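Local coordinates for microtubule-associated protein 1A/1B, light chain 3 (Trypanosoma brucei brucei, PDB 3W1Y) that belongs to the ATG8 family of ubiquitin-like autophagy proteins and probably works on membranes, coupled to phosphatidylethanolamine, at residues V99-E104 / G113-R118; A117-K120 / F125-V128. One frame throughout, in Å; residues are numbered along the deposited sequence.

Following the chain from its N terminus, strand 96-100 is the first part used: it runs out into the turn at I101-E104, and contact 1 closes the loop from there to helix 112-119. The chain then leaves that helix, makes a short connection, and enters strand 126-133; contact 2 closes this second, smaller loop. The segments overlap at A117 and R118, but the helix contributes I115 and R118 to contact 1 and A119 to contact 2. It is tied once to the turn just after edge strand 96-100 and once to the start of its antiparallel neighbour 126-133. The contacts also touch, I101 CG2 lying 3.7 Å from A119 CB and I115 CG2 4.0 Å from L126 CD2.

Contact 1: V99-E104 / G113-R118; sequences VFIGNE and GDIYAR
I101 and I115 carry the apolar part of this contact, and their side chains meet at a slant: CG1 of I101 lies 4.1 Å from CG2 of I115. Both have the same first torsion (chi1 -72° and -61°), with CG1 beside the backbone N and CG2 opposite it, yet they touch with different branches: in I101 CG1 is the one that meets I115, and in I115 it is CG2 that answers. P106 also packs on I101, and V78 and A110 also touch I115.

Within the ubiquitin-like fold of the ATG8 family, this joins the end of edge strand 96-100 to the short helix 112-119 that follows it. The strand leaves the sheet through a type I' turn from I101 to E104, pinned by paired backbone bonds: I101 N to E104 O at 2.7 Å and E104 N to I101 O at 2.9 Å. G102 and N103 take the positive phi values of that turn.

R118, exposed to solvent, adds a charged group. Its long side chain runs out alongside I115 toward the turn, with one guanidinium face over I115 CG2, which sits 4.3 Å from the plane, displaced from the centre of the group. R118 NH2 lies 4.3 Å from I101 CG2 in an oblique approach.

Contact 2: A117-K120 / F125-V128; sequences ARAK and FLYV
F125 meets K120 through its backbone, its carbonyl O lying 3.7 Å from K120 CA where helix 112-119 has just ended. This is the short return from that helix into central strand 126-133 of the ubiquitin-like sheet, which runs beside strands 33-40 and 96-100. The F125 side chain itself turns from the helix end and packs on P35 and L37 of strand 33-40 and on E22 and T23 of helix 16-29; its backbone N is hydrogen-bonded to D123 OD1 within the return loop.

L126 supplies the apolar touch. Its chi1 of -180° and chi2 of 57° together put CD1 4.0 Å from the CB of A119, the last residue of the helix. The same methyl lies 4.0 Å from A119 O and 4.3 Å from K120 N, and so covers the peptide at which the helix stops.

Y127 is joined to the helix end by water instead of a direct bond. Its ring leans toward Y8, and its hydroxyl is hydrogen-bonded to D123 OD2. Lying in the plane of that ring at its edge, the water donates to A119 O at 2.7 Å and accepts from Y127 N at 3.0 Å.

Contact 1: V99-E104 / G113-R118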
ATOM      1  N   VAL A  99      -4.294  -3.513   4.131  1.00 37.18           N
ATOM      2  CA  VAL A  99      -4.886  -4.815   4.462  1.00 36.28           C
ATOM      3  C   VAL A  99      -4.401  -5.417   5.797  1.00 36.83           C
ATOM      4  O   VAL A  99      -3.261  -5.206   6.208  1.00 36.61           O
ATOM      5  CB  VAL A  99      -4.695  -5.867   3.323  1.00 35.64           C
ATOM      6  CG1 VAL A  99      -5.414  -5.426   2.040  1.00 35.79           C
ATOM      7  CG2 VAL A  99      -3.227  -6.135   3.048  1.00 34.64           C
ATOM      8  N   PHE A 100      -5.286  -6.190   6.433  1.00 36.77           N
ATOM      9  CA  PHE A 100      -5.051  -6.798   7.732  1.00 37.51           C
ATOM     10  C   PHE A 100      -5.332  -8.283   7.703  1.00 37.45           C
ATOM     11  O   PHE A 100      -6.265  -8.735   7.053  1.00 37.07           O
ATOM     12  CB  PHE A 100      -5.936  -6.150   8.807  1.00 37.68           C
ATOM     13  CG  PHE A 100      -5.801  -4.669   8.878  1.00 39.22           C
ATOM     14  CD1 PHE A 100      -6.593  -3.848   8.080  1.00 40.88           C
ATOM     15  CD2 PHE A 100      -4.846  -4.078   9.717  1.00 40.93           C
ATOM     16  CE1 PHE A 100      -6.456  -2.451   8.136  1.00 41.94           C
ATOM     17  CE2 PHE A 100      -4.700  -2.692   9.780  1.00 39.31           C
ATOM     18  CZ  PHE A 100      -5.496  -1.882   8.992  1.00 40.18           C
ATOM     19  N   ILE A 101      -4.512  -9.031   8.421  1.00 38.26           N
ATOM     20  CA  ILE A 101      -4.791 -10.409   8.716  1.00 39.86           C
ATOM     21  C   ILE A 101      -4.898 -10.499  10.227  1.00 41.18           C
ATOM     22  O   ILE A 101      -3.918 -10.283  10.941  1.00 41.64           O
ATOM     23  CB  ILE A 101      -3.723 -11.383   8.149  1.00 39.86           C
ATOM     24  CG1 ILE A 101      -3.829 -11.491   6.629  1.00 39.84           C
ATOM     25  CG2 ILE A 101      -3.981 -12.789   8.660  1.00 40.18           C
ATOM     26  CD1 ILE A 101      -2.987 -10.534   5.895  1.00 41.44           C
ATOM     27  N   GLY A 102      -6.113 -10.769  10.700  1.00 42.65           N
ATOM     28  CA  GLY A 102      -6.434 -10.835  12.135  1.00 44.55           C
ATOM     29  C   GLY A 102      -5.904  -9.685  12.983  1.00 46.23           C
ATOM     30  O   GLY A 102      -5.307  -9.922  14.057  1.00 47.93           O
ATOM     31  N   ASN A 103      -6.122  -8.445  12.536  1.00 45.38           N
ATOM     32  CA  ASN A 103      -5.598  -7.261  13.265  1.00 45.79           C
ATOM     33  C   ASN A 103      -4.153  -6.883  12.926  1.00 45.19           C
ATOM     34  O   ASN A 103      -3.738  -5.748  13.205  1.00 46.35           O
ATOM     35  CB  ASN A 103      -5.705  -7.407  14.796  1.00 46.84           C
ATOM     36  CG  ASN A 103      -7.129  -7.195  15.332  1.00 47.94           C
ATOM     37  OD1 ASN A 103      -8.060  -6.858  14.586  1.00 45.74           O
ATOM     38  ND2 ASN A 103      -7.296  -7.412  16.649  1.00 47.64           N
ATOM     39  N   GLU A 104      -3.380  -7.819  12.372  1.00 43.33           N
ATOM     40  CA  GLU A 104      -2.005  -7.526  11.976  1.00 42.82           C
ATOM     41  C   GLU A 104      -1.928  -7.054  10.526  1.00 40.60           C
ATOM     42  O   GLU A 104      -2.607  -7.565   9.646  1.00 38.92           O
ATOM     43  CB  GLU A 104      -1.069  -8.737  12.152  1.00 43.43           C
ATOM     44  CG  GLU A 104      -0.922  -9.304  13.565  1.00 48.41           C
ATOM     45  CD  GLU A 104      -0.772  -8.247  14.658  1.00 54.42           C
ATOM     46  OE1 GLU A 104       0.061  -7.311  14.499  1.00 56.88           O
ATOM     47  OE2 GLU A 104      -1.491  -8.366  15.688  1.00 56.91           O
ATOM     48  N   GLY A 113       1.562 -17.343   0.108  1.00 30.09           N
ATOM     49  CA  GLY A 113       1.672 -18.750   0.526  1.00 30.14           C
ATOM     50  C   GLY A 113       2.183 -18.924   1.947  1.00 30.59           C
ATOM     51  O   GLY A 113       1.733 -19.802   2.668  1.00 30.68           O
ATOM     52  N   ASP A 114       3.113 -18.073   2.379  1.00 31.46           N
ATOM     53  CA  ASP A 114       3.587 -18.156   3.766  1.00 31.87           C
ATOM     54  C   ASP A 114       2.511 -17.680   4.730  1.00 31.38           C
ATOM     55  O   ASP A 114       2.334 -18.256   5.790  1.00 32.05           O
ATOM     56  CB  ASP A 114       4.902 -17.392   3.965  1.00 32.59           C
ATOM     57  CG  ASP A 114       6.083 -18.069   3.254  1.00 35.47           C
ATOM     58  OD1 ASP A 114       6.181 -19.322   3.295  1.00 37.24           O
ATOM     59  OD2 ASP A 114       6.921 -17.346   2.671  1.00 38.37           O
ATOM     60  N   ILE A 115       1.772 -16.645   4.352  1.00 30.11           N
ATOM     61  CA  ILE A 115       0.699 -16.122   5.214  1.00 30.19           C
ATOM     62  C   ILE A 115      -0.434 -17.137   5.286  1.00 29.92           C
ATOM     63  O   ILE A 115      -0.999 -17.391   6.354  1.00 30.09           O
ATOM     64  CB  ILE A 115       0.185 -14.757   4.678  1.00 29.91           C
ATOM     65  CG1 ILE A 115       1.347 -13.737   4.679  1.00 30.51           C
ATOM     66  CG2 ILE A 115      -1.028 -14.266   5.469  1.00 28.85           C
ATOM     67  CD1 ILE A 115       1.032 -12.456   3.960  1.00 30.27           C
ATOM     68  N   TYR A 116      -0.747 -17.713   4.132  1.00 29.78           N
ATOM     69  CA  TYR A 116      -1.756 -18.752   4.016  1.00 30.90           C
ATOM     70  C   TYR A 116      -1.509 -19.945   4.949  1.00 31.74           C
ATOM     71  O   TYR A 116      -2.394 -20.318   5.726  1.00 31.87           O
ATOM     72  CB  TYR A 116      -1.826 -19.208   2.571  1.00 30.77           C
ATOM     73  CG  TYR A 116      -2.931 -20.163   2.278  1.00 32.60           C
ATOM     74  CD1 TYR A 116      -4.253 -19.741   2.298  1.00 31.89           C
ATOM     75  CD2 TYR A 116      -2.657 -21.495   1.946  1.00 33.80           C
ATOM     76  CE1 TYR A 116      -5.292 -20.618   1.999  1.00 32.94           C
ATOM     77  CE2 TYR A 116      -3.687 -22.383   1.638  1.00 35.54           C
ATOM     78  CZ  TYR A 116      -5.010 -21.935   1.677  1.00 34.40           C
ATOM     79  OH  TYR A 116      -6.047 -22.803   1.380  1.00 34.91           O
ATOM     80  N   ALA A 117      -0.306 -20.528   4.877  1.00 33.08           N
ATOM     81  CA  ALA A 117       0.125 -21.614   5.785  1.00 34.35           C
ATOM     82  C   ALA A 117      -0.151 -21.344   7.255  1.00 35.35           C
ATOM     83  O   ALA A 117      -0.606 -22.231   7.983  1.00 36.43           O
ATOM     84  CB  ALA A 117       1.607 -21.956   5.577  1.00 34.60           C
ATOM     85  N   ARG A 118       0.103 -20.121   7.697  1.00 35.85           N
ATOM     86  CA  ARG A 118      -0.128 -19.763   9.099  1.00 36.66           C
ATOM     87  C   ARG A 118      -1.556 -19.279   9.447  1.00 35.56           C
ATOM     88  O   ARG A 118      -1.999 -19.438  10.603  1.00 35.88           O
ATOM     89  CB  ARG A 118       0.909 -18.721   9.567  1.00 37.84           C
ATOM     90  CG  ARG A 118       0.675 -17.302   9.076  1.00 41.12           C
ATOM     91  CD  ARG A 118       1.163 -16.272  10.130  1.00 51.13           C
ATOM     92  NE  ARG A 118       0.470 -14.969  10.018  1.00 54.50           N
ATOM     93  CZ  ARG A 118       0.958 -13.901   9.385  1.00 56.22           C
ATOM     94  NH1 ARG A 118       2.158 -13.956   8.809  1.00 56.79           N
ATOM     95  NH2 ARG A 118       0.251 -12.769   9.327  1.00 57.54           N
TER

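Contact 2: A117-K120 / F125-V128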
ATOM      1  N   ALA A 117      -0.306 -20.528   4.877  1.00 33.08           N
ATOM      2  CA  ALA A 117       0.125 -21.614   5.785  1.00 34.35           C
ATOM      3  C   ALA A 117      -0.151 -21.344   7.255  1.00 35.35           C
ATOM      4  O   ALA A 117      -0.606 -22.231   7.983  1.00 36.43           O
ATOM      5  CB  ALA A 117       1.607 -21.956   5.577  1.00 34.60           C
ATOM      6  N   ARG A 118       0.103 -20.121   7.697  1.00 35.85           N
ATOM      7  CA  ARG A 118      -0.128 -19.763   9.099  1.00 36.66           C
ATOM      8  C   ARG A 118      -1.556 -19.279   9.447  1.00 35.56           C
ATOM      9  O   ARG A 118      -1.999 -19.438  10.603  1.00 35.88           O
ATOM     10  CB  ARG A 118       0.909 -18.721   9.567  1.00 37.84           C
ATOM     11  CG  ARG A 118       0.675 -17.302   9.076  1.00 41.12           C
ATOM     12  CD  ARG A 118       1.163 -16.272  10.130  1.00 51.13           C
ATOM     13  NE  ARG A 118       0.470 -14.969  10.018  1.00 54.50           N
ATOM     14  CZ  ARG A 118       0.958 -13.901   9.385  1.00 56.22           C
ATOM     15  NH1 ARG A 118       2.158 -13.956   8.809  1.00 56.79           N
ATOM     16  NH2 ARG A 118       0.251 -12.769   9.327  1.00 57.54           N
ATOM     17  N   ALA A 119      -2.270 -18.694   8.476  1.00 33.16           N
ATOM     18  CA  ALA A 119      -3.475 -17.909   8.822  1.00 31.86           C
ATOM     19  C   ALA A 119      -4.745 -18.335   8.130  1.00 30.42           C
ATOM     20  O   ALA A 119      -5.794 -17.753   8.359  1.00 30.36           O
ATOM     21  CB  ALA A 119      -3.243 -16.371   8.612  1.00 31.35           C
ATOM     22  N   LYS A 120      -4.669 -19.344   7.285  1.00 29.84           N
ATOM     23  CA  LYS A 120      -5.876 -19.814   6.622  1.00 29.69           C
ATOM     24  C   LYS A 120      -6.933 -20.273   7.616  1.00 29.88           C
ATOM     25  O   LYS A 120      -6.637 -20.809   8.694  1.00 30.70           O
ATOM     26  CB  LYS A 120      -5.568 -20.931   5.623  1.00 29.78           C
ATOM     27  CG  LYS A 120      -5.159 -22.250   6.233  1.00 31.84           C
ATOM     28  CD  LYS A 120      -4.839 -23.187   5.127  1.00 37.72           C
ATOM     29  CE  LYS A 120      -4.385 -24.509   5.653  1.00 43.10           C
ATOM     30  NZ  LYS A 120      -3.954 -25.331   4.486  1.00 47.17           N
ATOM     31  N   PHE A 125     -10.190 -20.505   2.937  1.00 25.23           N
ATOM     32  CA  PHE A 125      -9.909 -19.128   2.500  1.00 24.52           C
ATOM     33  C   PHE A 125      -8.895 -18.483   3.425  1.00 24.64           C
ATOM     34  O   PHE A 125      -8.845 -18.807   4.621  1.00 24.42           O
ATOM     35  CB  PHE A 125     -11.154 -18.218   2.541  1.00 24.56           C
ATOM     36  CG  PHE A 125     -12.072 -18.342   1.348  1.00 23.21           C
ATOM     37  CD1 PHE A 125     -13.284 -19.024   1.467  1.00 23.39           C
ATOM     38  CD2 PHE A 125     -11.763 -17.718   0.142  1.00 21.82           C
ATOM     39  CE1 PHE A 125     -14.168 -19.128   0.376  1.00 23.04           C
ATOM     40  CE2 PHE A 125     -12.631 -17.811  -0.946  1.00 23.10           C
ATOM     41  CZ  PHE A 125     -13.838 -18.533  -0.821  1.00 22.54           C
ATOM     42  N   LEU A 126      -8.106 -17.566   2.855  1.00 23.85           N
ATOM     43  CA  LEU A 126      -7.382 -16.562   3.635  1.00 23.60           C
ATOM     44  C   LEU A 126      -8.295 -15.322   3.726  1.00 23.52           C
ATOM     45  O   LEU A 126      -8.613 -14.724   2.698  1.00 22.30           O
ATOM     46  CB  LEU A 126      -6.069 -16.196   2.939  1.00 22.86           C
ATOM     47  CG  LEU A 126      -5.232 -15.161   3.667  1.00 23.68           C
ATOM     48  CD1 LEU A 126      -4.910 -15.625   5.101  1.00 22.22           C
ATOM     49  CD2 LEU A 126      -3.968 -14.825   2.868  1.00 23.32           C
ATOM     50  N   TYR A 127      -8.753 -14.999   4.942  1.00 23.86           N
ATOM     51  CA  TYR A 127      -9.621 -13.861   5.183  1.00 24.17           C
ATOM     52  C   TYR A 127      -8.806 -12.590   5.413  1.00 25.12           C
ATOM     53  O   TYR A 127      -7.835 -12.600   6.164  1.00 25.37           O
ATOM     54  CB  TYR A 127     -10.556 -14.153   6.359  1.00 24.66           C
ATOM     55  CG  TYR A 127     -11.699 -15.058   5.931  1.00 24.48           C
ATOM     56  CD1 TYR A 127     -11.568 -16.437   5.975  1.00 22.79           C
ATOM     57  CD2 TYR A 127     -12.891 -14.517   5.439  1.00 23.30           C
ATOM     58  CE1 TYR A 127     -12.597 -17.268   5.554  1.00 24.52           C
ATOM     59  CE2 TYR A 127     -13.926 -15.329   5.027  1.00 23.34           C
ATOM     60  CZ  TYR A 127     -13.777 -16.711   5.084  1.00 24.46           C
ATOM     61  OH  TYR A 127     -14.806 -17.531   4.670  1.00 23.18           O
ATOM     62  N   VAL A 128      -9.196 -11.509   4.744  1.00 25.50           N
ATOM     63  CA  VAL A 128      -8.469 -10.256   4.792  1.00 26.63           C
ATOM     64  C   VAL A 128      -9.474  -9.091   4.940  1.00 28.29           C
ATOM     65  O   VAL A 128     -10.504  -9.034   4.234  1.00 28.02           O
ATOM     66  CB  VAL A 128      -7.585 -10.052   3.526  1.00 26.22           C
ATOM     67  CG1 VAL A 128      -6.933  -8.684   3.526  1.00 26.52           C
ATOM     68  CG2 VAL A 128      -6.531 -11.165   3.374  1.00 26.14           C
TER
HETATM   69  O   HOH W   1      -8.029 -16.498   7.434  1.00 22.65           O